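Local coordinates for protein transcriptional regulator (TetR/AcrR family) (Bacillus halodurans, PDB 5GP9) that probably represses genes of fatty acid degradation by binding operator DNA as a TetR-family regulator, with long-chain fatty acyl compounds as the likely effectors, at residues Glu60-Gly63 with Arg64-Asp67; Asn74-Asp78 with Val79-Leu83; Val87-His90 with Phe91-Leu94; Glu162-Thr165 with Asn166-Met169. One frame throughout, in Å; residues are numbered along the deposited sequence.

Contact 1. Residues Glu60-Gly63 with Arg64-Asp67; sequences EKMG and RFVD. With PLM (palmitic acid), chain E.
Met-62 meets the ring of Phe-65 at its edge, its methyl CE lying near the ring plane and 3.7 Å from Phe-65 CD2. One face of the same ring is taken by the palmitic acid, whose carbon CE stands 4.0 Å above the ring plane over its centre. Met-62 and Phe-65 run side by side, pointing the same way. Two bends in the methionine, at chi2 (-66°) and chi3, fold its end back towards the ring, giving an oblique Met-aromatic contact. Met-62 CE also rests 3.9 Å from Val-66 CG1, and Met-62 SD lies 3.8 Å from ligand atom CF, so one flexible thioether fits both its own helix and the ligand chain. The second flat group, the guanidinium of Arg-64, is met at its edge and exactly in its plane by Glu-60 OE2, 2.9 Å from Arg-64 NE. This salt bridge is bent at the hydrogen (130°), and the carboxylate and guanidinium planes are turned 44° apart. Arg-64 runs extended from CG to NE, while Glu-60 bends at chi2 to meet it, one helical turn away. Beneath the side chains run ordinary helical bonds, such as that from Val-66 N to Met-62 O (2.9 Å). Tyr-126 of helix 113-139 stands edge-to-face with Phe-65. Charged residues suit the exposed side of helix 50-74, whereas Met-62 and Phe-65 suit the side turned to the ligand. Since sulfur and aromatic carbon meet the alkyl chain here, recognition of this part of the ligand probably rests on shape and hydrophobic contact.

Contact 2. Residues Asn74-Asp78 with Val79-Leu83; sequences NEATD and VEEKL
Asp-78 turns its carboxylate back over the first turn of helix 79-95, where OD1 of Asp-78 accepts from Glu-80 N at 2.6 Å. The amide arrives on the anti side of OD1, 34° out of the carboxylate plane, in a bent hydrogen bond. With CG anti to the backbone N (chi1 178°), the aspartate can reach this amide; its short side chain suits the N-cap place. Glu-80 crosses Asp-78 at a slant with the two carboxylate planes 78° apart, and Asp-78 OD2 lies 3.2 Å from Glu-80 OE1. Such close like charges may raise the affinity of one for a proton, although the helix start probably offsets part of the cost. Glu-81 extends towards Ala-76, placing Glu-81 OE1 3.2 Å from Ala-76 CB, a residue small enough to fit beneath it. Another side of that methyl meets the extended chain of Lys-82, whose CG is 3.9 Å from Ala-76 CB and whose NZ forms a salt bridge with Glu-136 of helix 113-139. Lys-82 N also bonds to Asp-78 O at 3.0 Å, closing the first turn. The arrangement is an aspartate N-cap, opening helix 79-95 after the short link from helix 50-74.

Contact 3. Residues Val87-His90 with Phe91-Leu94; sequences VNMH and FKQL. With PLM (palmitic acid), chain E.
His-90 and Leu-94, one turn apart on helix 79-95, belong to the wall of the fatty acid pocket, with His-90 CD2 4.0 Å from Leu-94 CD1. One face of the imidazole is covered by the palmitic acid: ligand carbon CC stands 3.6 Å above the ring plane, displaced towards the rim. Leu-94 CD1 approaches the same carbon CC to 4.0 Å, so a flat ring and a branched alkyl group together touch the chain. With CG anti to the backbone N (chi1 -172°), the imidazole swings out to the ligand, and ND1 is held by a hydrogen bond with Tyr-126 OH of helix 113-139. On another flank, Val-87 CG1 sits 4.2 Å above one face of Phe-91, again off centre; this larger ring packs on Val-163 and Val-164 of helix 149-169. A third flank belongs to Met-89. Met-89 SD lies 3.7 Å from Lys-92 CD, the two chains side by side, while the Met-89 and Gln-93 side chains cross obliquely, though the position of Gln-93 is less sure. Flexible methionine suits this side, where it also packs on Ile-69 of helix 50-74. Such a helix, apolar on several sides and lending one flank to the ligand, is typical of the helical effector-binding domain of TetR regulators.

Contact 4. Residues Glu162-Thr165 with Asn166-Met169; sequences EVVT and NWVM
Val-164 and Trp-167 form the close-packed side of this turn of helix 149-169, running alongside each other in the same direction with Val-164 CG1 3.9 Å from Trp-167 CE3. The indole is also met at its edge, in plane, by Val-164 O, 3.6 Å from Trp-167 CE3. A broad ring suits this buried place because its polar NE1 is satisfied by Tyr-174 O, while Ala-101 and Cys-172 pack around it. Val-168 continues the apolar side, packing against Ala-101 and Leu-106 of helix 98-107.

The flank bearing Glu-162 and Asn-166 is more open, only partly buried, and neighbours Gln-154 of the second subunit. There Asn-166 ND2 donates twice: to Glu-162 O at 2.8 Å, and to Glu-162 OE2 at 3.1 Å. The bend of Glu-162 at chi2 (73°) brings its carboxylate round to the amide; the two planes stand 62° apart, and ND2 meets OE2 from above the carboxylate plane. Glu-162 O also accepts from Asn-166 N at 3.0 Å, and the backbone and side-chain donors reach it from opposite faces of the carbonyl plane. Further along, Met-169 SD lies 3.7 Å from Thr-165 CG2.

Gripped by two acceptors near its own plane, the Asn-166 amide has its rotation settled. The carboxylate of Glu-162, about 4 Å from a magnesium ion at the nearest side-chain atom, probably gains further electrostatic stabilisation.

The four contacts follow one another in series along the chain. Contact 1 lies in helix 50-74, contact 2 at the link to helix 79-95, contact 3 further along that same helix, and contact 4 near the end of helix 149-169. Contacts 1 and 3, with centres 12 Å apart, touch through Phe-65 and both line the palmitic acid. Contacts 3 and 4, 13 Å apart between centres, join where Phe-91 and Leu-94 meet Val-163, Val-164 and Trp-167. Contact 2 stands well away from contact 4, at 26 Å between centres. Helix 79-95 thus bridges the ligand-lining helix 50-74 and helix 149-169 beside the second subunit, a plausible route linking effector binding to the dimer.

Contact 1. Residues Glu60-Gly63 with Arg64-Asp67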
loop_
_atom_site.group_PDB
_atom_site.type_symbol
_atom_site.label_atom_id
_atom_site.label_comp_id
_atom_site.label_asym_id
_atom_site.label_seq_id
_atom_site.Cartn_x
_atom_site.Cartn_y
_atom_site.Cartn_z
ATOM N N GLU A 60 2.534 19.751 -3.911
ATOM C CA GLU A 60 3.587 20.743 -3.692
ATOM C C GLU A 60 4.717 20.045 -2.957
ATOM O O GLU A 60 5.881 20.084 -3.371
ATOM C CB GLU A 60 3.002 21.933 -2.954
ATOM C CG GLU A 60 3.989 23.068 -2.670
ATOM C CD GLU A 60 4.724 22.798 -1.376
ATOM O OE1 GLU A 60 4.029 22.445 -0.360
ATOM O OE2 GLU A 60 5.967 22.933 -1.386
ATOM N N LYS A 61 4.337 19.360 -1.917
ATOM C CA LYS A 61 5.272 18.557 -1.108
ATOM C C LYS A 61 6.006 17.447 -1.805
ATOM O O LYS A 61 7.178 17.238 -1.555
ATOM C CB LYS A 61 4.550 17.986 0.064
ATOM C CG LYS A 61 4.157 19.050 1.044
ATOM C CD LYS A 61 3.521 18.425 2.244
ATOM C CE LYS A 61 3.126 19.383 3.340
ATOM N NZ LYS A 61 4.088 20.231 3.997
ATOM N N MET A 62 5.301 16.686 -2.636
ATOM C CA MET A 62 5.975 15.688 -3.461
ATOM C C MET A 62 6.995 16.285 -4.401
ATOM O O MET A 62 8.063 15.738 -4.587
ATOM C CB MET A 62 4.914 14.867 -4.232
ATOM C CG MET A 62 4.214 13.912 -3.317
ATOM S SD MET A 62 5.288 12.575 -2.631
ATOM C CE MET A 62 6.323 12.277 -3.997
ATOM N N GLY A 63 6.668 17.429 -5.008
ATOM C CA GLY A 63 7.543 18.052 -5.918
ATOM C C GLY A 63 8.834 18.411 -5.255
ATOM O O GLY A 63 9.880 18.163 -5.833
ATOM N N ARG A 64 8.764 18.913 -4.036
ATOM C CA ARG A 64 9.992 19.283 -3.282
ATOM C C ARG A 64 10.784 18.097 -2.769
ATOM O O ARG A 64 11.999 18.150 -2.734
ATOM C CB ARG A 64 9.670 20.165 -2.088
ATOM C CG ARG A 64 9.060 21.487 -2.499
ATOM C CD ARG A 64 9.056 22.574 -1.418
ATOM N NE ARG A 64 8.680 23.842 -2.082
ATOM C CZ ARG A 64 9.516 24.706 -2.683
ATOM N NH1 ARG A 64 10.849 24.551 -2.648
ATOM N NH2 ARG A 64 9.009 25.780 -3.291
ATOM N N PHE A 65 10.072 17.087 -2.291
ATOM C CA PHE A 65 10.644 15.780 -1.880
ATOM C C PHE A 65 11.454 15.171 -2.985
ATOM O O PHE A 65 12.583 14.826 -2.752
ATOM C CB PHE A 65 9.514 14.897 -1.428
ATOM C CG PHE A 65 9.903 13.459 -1.151
ATOM C CD1 PHE A 65 10.856 13.143 -0.193
ATOM C CD2 PHE A 65 9.337 12.446 -1.889
ATOM C CE1 PHE A 65 11.185 11.819 0.028
ATOM C CE2 PHE A 65 9.580 11.134 -1.611
ATOM C CZ PHE A 65 10.513 10.802 -0.647
ATOM N N VAL A 66 10.879 15.056 -4.189
ATOM C CA VAL A 66 11.564 14.458 -5.310
ATOM C C VAL A 66 12.804 15.316 -5.689
ATOM O O VAL A 66 13.896 14.765 -5.936
ATOM C CB VAL A 66 10.621 14.147 -6.524
ATOM C CG1 VAL A 66 9.465 13.240 -6.104
ATOM C CG2 VAL A 66 10.089 15.406 -7.178
ATOM N N ASP A 67 12.649 16.643 -5.690
ATOM C CA ASP A 67 13.759 17.577 -6.036
ATOM C C ASP A 67 14.923 17.446 -5.083
ATOM O O ASP A 67 16.081 17.427 -5.519
ATOM C CB ASP A 67 13.290 19.046 -6.034
ATOM C CG ASP A 67 12.512 19.423 -7.279
ATOM O OD1 ASP A 67 12.507 18.652 -8.258
ATOM O OD2 ASP A 67 11.901 20.511 -7.295
HETATM C C1 PLM E . -0.452 2.599 -3.944
HETATM O O1 PLM E . 0.618 2.239 -3.412
HETATM O O2 PLM E . -1.233 1.741 -4.357
HETATM C C2 PLM E . -0.829 4.074 -4.107
HETATM C C3 PLM E . -0.991 4.773 -2.739
HETATM C C4 PLM E . -1.605 6.195 -2.747
HETATM C C5 PLM E . -0.758 7.456 -2.400
HETATM C C6 PLM E . 0.582 7.202 -1.711
HETATM C C7 PLM E . 1.230 8.407 -1.049
HETATM C C8 PLM E . 2.430 7.930 -0.298
HETATM C C9 PLM E . 3.751 8.357 -0.853
HETATM C CA PLM E . 4.555 8.934 0.237
HETATM C CB PLM E . 5.946 9.134 -0.331
HETATM C CC PLM E . 6.798 9.787 0.741
HETATM C CD PLM E . 6.068 11.045 1.226
HETATM C CE PLM E . 6.851 12.330 1.308
HETATM C CF PLM E . 5.841 13.451 1.070
HETATM C CG PLM E . 6.535 14.744 1.324
#

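Contact 2. Residues Asn74-Asp78 with Val79-Leu83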
loop_
_atom_site.group_PDB
_atom_site.type_symbol
_atom_site.label_atom_id
_atom_site.label_comp_id
_atom_site.label_asym_id
_atom_site.label_seq_id
_atom_site.Cartn_x
_atom_site.Cartn_y
_atom_site.Cartn_z
ATOM N N ASN A 74 22.506 13.363 -6.918
ATOM C CA ASN A 74 23.420 13.939 -7.947
ATOM C C ASN A 74 24.812 14.223 -7.403
ATOM O O ASN A 74 25.791 14.170 -8.143
ATOM C CB ASN A 74 22.816 15.205 -8.594
ATOM C CG ASN A 74 21.698 14.883 -9.578
ATOM O OD1 ASN A 74 21.245 13.738 -9.691
ATOM N ND2 ASN A 74 21.231 15.897 -10.279
ATOM N N GLU A 75 24.884 14.483 -6.106
ATOM C CA GLU A 75 26.154 14.605 -5.440
ATOM C C GLU A 75 26.861 13.273 -5.162
ATOM O O GLU A 75 28.050 13.282 -4.869
ATOM C CB GLU A 75 26.000 15.464 -4.180
ATOM C CG GLU A 75 25.872 16.953 -4.525
ATOM C CD GLU A 75 25.185 17.785 -3.456
ATOM O OE1 GLU A 75 25.204 17.378 -2.266
ATOM O OE2 GLU A 75 24.625 18.857 -3.817
ATOM N N ALA A 76 26.180 12.127 -5.263
ATOM C CA ALA A 76 26.840 10.831 -4.987
ATOM C C ALA A 76 27.573 10.288 -6.230
ATOM O O ALA A 76 27.388 10.801 -7.320
ATOM C CB ALA A 76 25.819 9.810 -4.526
ATOM N N THR A 77 28.335 9.213 -6.078
ATOM C CA THR A 77 28.807 8.478 -7.258
ATOM C C THR A 77 28.090 7.157 -7.378
ATOM O O THR A 77 27.371 6.911 -8.356
ATOM C CB THR A 77 30.326 8.314 -7.262
ATOM O OG1 THR A 77 30.895 9.610 -7.468
ATOM C CG2 THR A 77 30.801 7.400 -8.390
ATOM N N ASP A 78 28.256 6.336 -6.355
ATOM C CA ASP A 78 27.842 4.961 -6.389
ATOM C C ASP A 78 26.293 4.864 -6.341
ATOM O O ASP A 78 25.651 5.582 -5.581
ATOM C CB ASP A 78 28.556 4.254 -5.217
ATOM C CG ASP A 78 28.183 2.805 -5.084
ATOM O OD1 ASP A 78 27.109 2.433 -5.589
ATOM O OD2 ASP A 78 28.942 2.040 -4.450
ATOM N N VAL A 79 25.688 3.993 -7.143
ATOM C CA VAL A 79 24.211 3.909 -7.155
ATOM C C VAL A 79 23.611 3.069 -5.976
ATOM O O VAL A 79 22.345 3.028 -5.767
ATOM C CB VAL A 79 23.689 3.383 -8.515
ATOM C CG1 VAL A 79 24.312 4.115 -9.687
ATOM C CG2 VAL A 79 23.908 1.893 -8.641
ATOM N N GLU A 80 24.504 2.303 -5.315
ATOM C CA GLU A 80 24.308 1.725 -3.960
ATOM C C GLU A 80 24.032 2.879 -3.020
ATOM O O GLU A 80 23.073 2.881 -2.236
ATOM C CB GLU A 80 25.591 0.981 -3.501
ATOM C CG GLU A 80 25.731 0.551 -2.032
ATOM C CD GLU A 80 26.479 1.592 -1.178
ATOM O OE1 GLU A 80 27.675 1.879 -1.491
ATOM O OE2 GLU A 80 25.867 2.139 -0.208
ATOM N N GLU A 81 24.883 3.890 -3.124
ATOM C CA GLU A 81 24.739 5.059 -2.295
ATOM C C GLU A 81 23.430 5.748 -2.621
ATOM O O GLU A 81 22.746 6.179 -1.713
ATOM C CB GLU A 81 25.921 6.024 -2.517
ATOM C CG GLU A 81 26.302 6.921 -1.357
ATOM C CD GLU A 81 27.438 7.867 -1.767
ATOM O OE1 GLU A 81 27.225 9.103 -1.771
ATOM O OE2 GLU A 81 28.519 7.368 -2.164
ATOM N N LYS A 82 23.124 5.871 -3.906
ATOM C CA LYS A 82 21.938 6.598 -4.369
ATOM C C LYS A 82 20.620 5.955 -3.864
ATOM O O LYS A 82 19.666 6.671 -3.507
ATOM C CB LYS A 82 21.952 6.723 -5.859
ATOM C CG LYS A 82 23.047 7.663 -6.322
ATOM C CD LYS A 82 22.815 7.970 -7.782
ATOM C CE LYS A 82 23.942 8.842 -8.341
ATOM N NZ LYS A 82 23.676 9.117 -9.775
ATOM N N LEU A 83 20.565 4.623 -3.901
ATOM C CA LEU A 83 19.394 3.913 -3.351
ATOM C C LEU A 83 19.349 4.196 -1.827
ATOM O O LEU A 83 18.256 4.418 -1.263
ATOM C CB LEU A 83 19.413 2.389 -3.643
ATOM C CG LEU A 83 18.187 1.562 -3.138
ATOM C CD1 LEU A 83 16.914 2.101 -3.757
ATOM C CD2 LEU A 83 18.332 0.099 -3.522
#

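Contact 3. Residues Val87-His90 with Phe91-Leu94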
loop_
_atom_site.group_PDB
_atom_site.type_symbol
_atom_site.label_atom_id
_atom_site.label_comp_id
_atom_site.label_asym_id
_atom_site.label_seq_id
_atom_site.Cartn_x
_atom_site.Cartn_y
_atom_site.Cartn_z
ATOM N N VAL A 87 16.126 5.800 0.181
ATOM C CA VAL A 87 15.481 5.193 1.367
ATOM C C VAL A 87 15.541 6.132 2.584
ATOM O O VAL A 87 14.576 6.357 3.288
ATOM C CB VAL A 87 16.104 3.826 1.658
ATOM C CG1 VAL A 87 15.572 3.211 2.905
ATOM C CG2 VAL A 87 15.848 2.895 0.430
ATOM N N ASN A 88 16.732 6.667 2.805
ATOM C CA ASN A 88 16.958 7.564 3.894
ATOM C C ASN A 88 16.123 8.824 3.825
ATOM O O ASN A 88 15.476 9.145 4.807
ATOM C CB ASN A 88 18.456 7.834 4.008
ATOM C CG ASN A 88 18.769 8.719 5.171
ATOM O OD1 ASN A 88 18.537 8.333 6.342
ATOM N ND2 ASN A 88 19.197 9.955 4.873
ATOM N N MET A 89 15.994 9.465 2.659
ATOM C CA MET A 89 15.144 10.650 2.497
ATOM C C MET A 89 13.647 10.364 2.564
ATOM O O MET A 89 12.902 11.160 3.113
ATOM C CB MET A 89 15.470 11.348 1.178
ATOM C CG MET A 89 16.823 12.040 1.172
ATOM S SD MET A 89 16.792 13.547 2.210
ATOM C CE MET A 89 15.357 14.387 1.578
ATOM N N HIS A 90 13.177 9.216 2.056
ATOM C CA HIS A 90 11.797 8.844 2.244
ATOM C C HIS A 90 11.420 8.745 3.713
ATOM O O HIS A 90 10.409 9.292 4.159
ATOM C CB HIS A 90 11.527 7.524 1.439
ATOM C CG HIS A 90 10.087 7.080 1.362
ATOM N ND1 HIS A 90 9.516 6.618 0.197
ATOM C CD2 HIS A 90 9.098 7.047 2.283
ATOM C CE1 HIS A 90 8.274 6.247 0.434
ATOM N NE2 HIS A 90 7.981 6.520 1.681
ATOM N N PHE A 91 12.253 8.041 4.488
ATOM C CA PHE A 91 11.953 7.731 5.861
ATOM C C PHE A 91 12.154 9.049 6.659
ATOM O O PHE A 91 11.346 9.326 7.591
ATOM C CB PHE A 91 12.885 6.591 6.384
ATOM C CG PHE A 91 12.435 5.182 5.977
ATOM C CD1 PHE A 91 11.385 4.977 5.077
ATOM C CD2 PHE A 91 13.108 4.116 6.417
ATOM C CE1 PHE A 91 11.006 3.694 4.702
ATOM C CE2 PHE A 91 12.795 2.841 6.047
ATOM C CZ PHE A 91 11.738 2.614 5.157
ATOM N N LYS A 92 13.208 9.784 6.300
ATOM C CA LYS A 92 13.534 11.046 7.023
ATOM C C LYS A 92 12.392 12.050 6.959
ATOM O O LYS A 92 12.002 12.659 7.964
ATOM C CB LYS A 92 14.820 11.631 6.433
ATOM C CG LYS A 92 15.341 12.946 6.956
ATOM C CD LYS A 92 15.864 13.816 5.798
ATOM C CE LYS A 92 15.910 15.309 6.115
ATOM N NZ LYS A 92 14.685 15.840 6.790
ATOM N N GLN A 93 11.878 12.252 5.767
ATOM C CA GLN A 93 10.817 13.241 5.569
ATOM C C GLN A 93 9.571 12.918 6.391
ATOM O O GLN A 93 8.936 13.808 6.906
ATOM C CB GLN A 93 10.496 13.447 4.090
ATOM C CG GLN A 93 11.717 13.730 3.224
ATOM C CD GLN A 93 12.039 15.164 2.966
ATOM O OE1 GLN A 93 11.498 15.778 2.053
ATOM N NE2 GLN A 93 13.003 15.687 3.718
ATOM N N LEU A 94 9.185 11.661 6.501
ATOM C CA LEU A 94 8.051 11.347 7.255
ATOM C C LEU A 94 8.338 11.274 8.806
ATOM O O LEU A 94 7.455 11.572 9.675
ATOM C CB LEU A 94 7.465 10.058 6.715
ATOM C CG LEU A 94 6.797 10.327 5.352
ATOM C CD1 LEU A 94 6.478 9.018 4.655
ATOM C CD2 LEU A 94 5.542 11.235 5.496
HETATM C C1 PLM E . -0.452 2.599 -3.944
HETATM O O1 PLM E . 0.618 2.239 -3.412
HETATM O O2 PLM E . -1.233 1.741 -4.357
HETATM C C2 PLM E . -0.829 4.074 -4.107
HETATM C C3 PLM E . -0.991 4.773 -2.739
HETATM C C4 PLM E . -1.605 6.195 -2.747
HETATM C C5 PLM E . -0.758 7.456 -2.400
HETATM C C6 PLM E . 0.582 7.202 -1.711
HETATM C C7 PLM E . 1.230 8.407 -1.049
HETATM C C8 PLM E . 2.430 7.930 -0.298
HETATM C C9 PLM E . 3.751 8.357 -0.853
HETATM C CA PLM E . 4.555 8.934 0.237
HETATM C CB PLM E . 5.946 9.134 -0.331
HETATM C CC PLM E . 6.798 9.787 0.741
HETATM C CD PLM E . 6.068 11.045 1.226
HETATM C CE PLM E . 6.851 12.330 1.308
HETATM C CF PLM E . 5.841 13.451 1.070
HETATM C CG PLM E . 6.535 14.744 1.324
#

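Contact 4. Residues Glu162-Thr165 with Asn166-Met169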
loop_
_atom_site.group_PDB
_atom_site.type_symbol
_atom_site.label_atom_id
_atom_site.label_comp_id
_atom_site.label_asym_id
_atom_site.label_seq_id
_atom_site.Cartn_x
_atom_site.Cartn_y
_atom_site.Cartn_z
ATOM N N GLU A 162 4.933 0.228 2.749
ATOM C CA GLU A 162 4.464 -0.700 3.709
ATOM C C GLU A 162 5.183 -0.561 5.055
ATOM O O GLU A 162 4.541 -0.586 6.092
ATOM C CB GLU A 162 4.530 -2.113 3.197
ATOM C CG GLU A 162 4.005 -3.210 4.097
ATOM C CD GLU A 162 2.462 -3.236 4.205
ATOM O OE1 GLU A 162 1.807 -2.598 3.380
ATOM O OE2 GLU A 162 1.973 -3.872 5.115
ATOM N N VAL A 163 6.504 -0.379 5.009
ATOM C CA VAL A 163 7.282 -0.165 6.255
ATOM C C VAL A 163 6.754 1.114 6.946
ATOM O O VAL A 163 6.412 1.097 8.117
ATOM C CB VAL A 163 8.767 -0.099 5.941
ATOM C CG1 VAL A 163 9.554 0.402 7.205
ATOM C CG2 VAL A 163 9.237 -1.421 5.424
ATOM N N VAL A 164 6.590 2.216 6.215
ATOM C CA VAL A 164 6.113 3.506 6.794
ATOM C C VAL A 164 4.692 3.336 7.364
ATOM O O VAL A 164 4.406 3.814 8.479
ATOM C CB VAL A 164 6.133 4.698 5.772
ATOM C CG1 VAL A 164 5.577 5.956 6.451
ATOM C CG2 VAL A 164 7.562 4.907 5.237
ATOM N N THR A 165 3.807 2.645 6.629
ATOM C CA THR A 165 2.463 2.427 7.129
ATOM C C THR A 165 2.431 1.686 8.424
ATOM O O THR A 165 1.644 2.007 9.339
ATOM C CB THR A 165 1.548 1.799 6.096
ATOM O OG1 THR A 165 1.367 2.759 5.071
ATOM C CG2 THR A 165 0.241 1.422 6.654
ATOM N N ASN A 166 3.285 0.676 8.550
ATOM C CA ASN A 166 3.310 -0.064 9.759
ATOM C C ASN A 166 3.769 0.781 10.983
ATOM O O ASN A 166 3.214 0.606 12.066
ATOM C CB ASN A 166 4.114 -1.346 9.556
ATOM C CG ASN A 166 3.216 -2.447 8.950
ATOM O OD1 ASN A 166 2.464 -3.114 9.680
ATOM N ND2 ASN A 166 3.207 -2.575 7.629
ATOM N N TRP A 167 4.670 1.715 10.739
ATOM C CA TRP A 167 5.213 2.617 11.762
ATOM C C TRP A 167 4.097 3.576 12.183
ATOM O O TRP A 167 3.801 3.757 13.370
ATOM C CB TRP A 167 6.391 3.309 11.188
ATOM C CG TRP A 167 6.933 4.538 11.846
ATOM C CD1 TRP A 167 7.720 4.615 13.014
ATOM C CD2 TRP A 167 6.764 5.869 11.393
ATOM N NE1 TRP A 167 8.026 5.914 13.278
ATOM C CE2 TRP A 167 7.458 6.714 12.307
ATOM C CE3 TRP A 167 6.123 6.447 10.266
ATOM C CZ2 TRP A 167 7.522 8.079 12.134
ATOM C CZ3 TRP A 167 6.210 7.810 10.079
ATOM C CH2 TRP A 167 6.913 8.618 10.981
ATOM N N VAL A 168 3.373 4.130 11.201
ATOM C CA VAL A 168 2.170 4.950 11.491
ATOM C C VAL A 168 1.078 4.207 12.258
ATOM O O VAL A 168 0.518 4.777 13.207
ATOM C CB VAL A 168 1.602 5.625 10.232
ATOM C CG1 VAL A 168 0.225 6.222 10.493
ATOM C CG2 VAL A 168 2.528 6.665 9.681
ATOM N N MET A 169 0.816 2.939 11.969
ATOM C CA MET A 169 -0.164 2.149 12.670
ATOM C C MET A 169 0.303 1.845 14.070
ATOM O O MET A 169 -0.541 1.572 14.894
ATOM C CB MET A 169 -0.529 0.837 11.984
ATOM C CG MET A 169 -1.125 0.922 10.597
ATOM S SD MET A 169 -0.708 -0.614 9.631
ATOM C CE MET A 169 -1.001 -2.031 10.730
#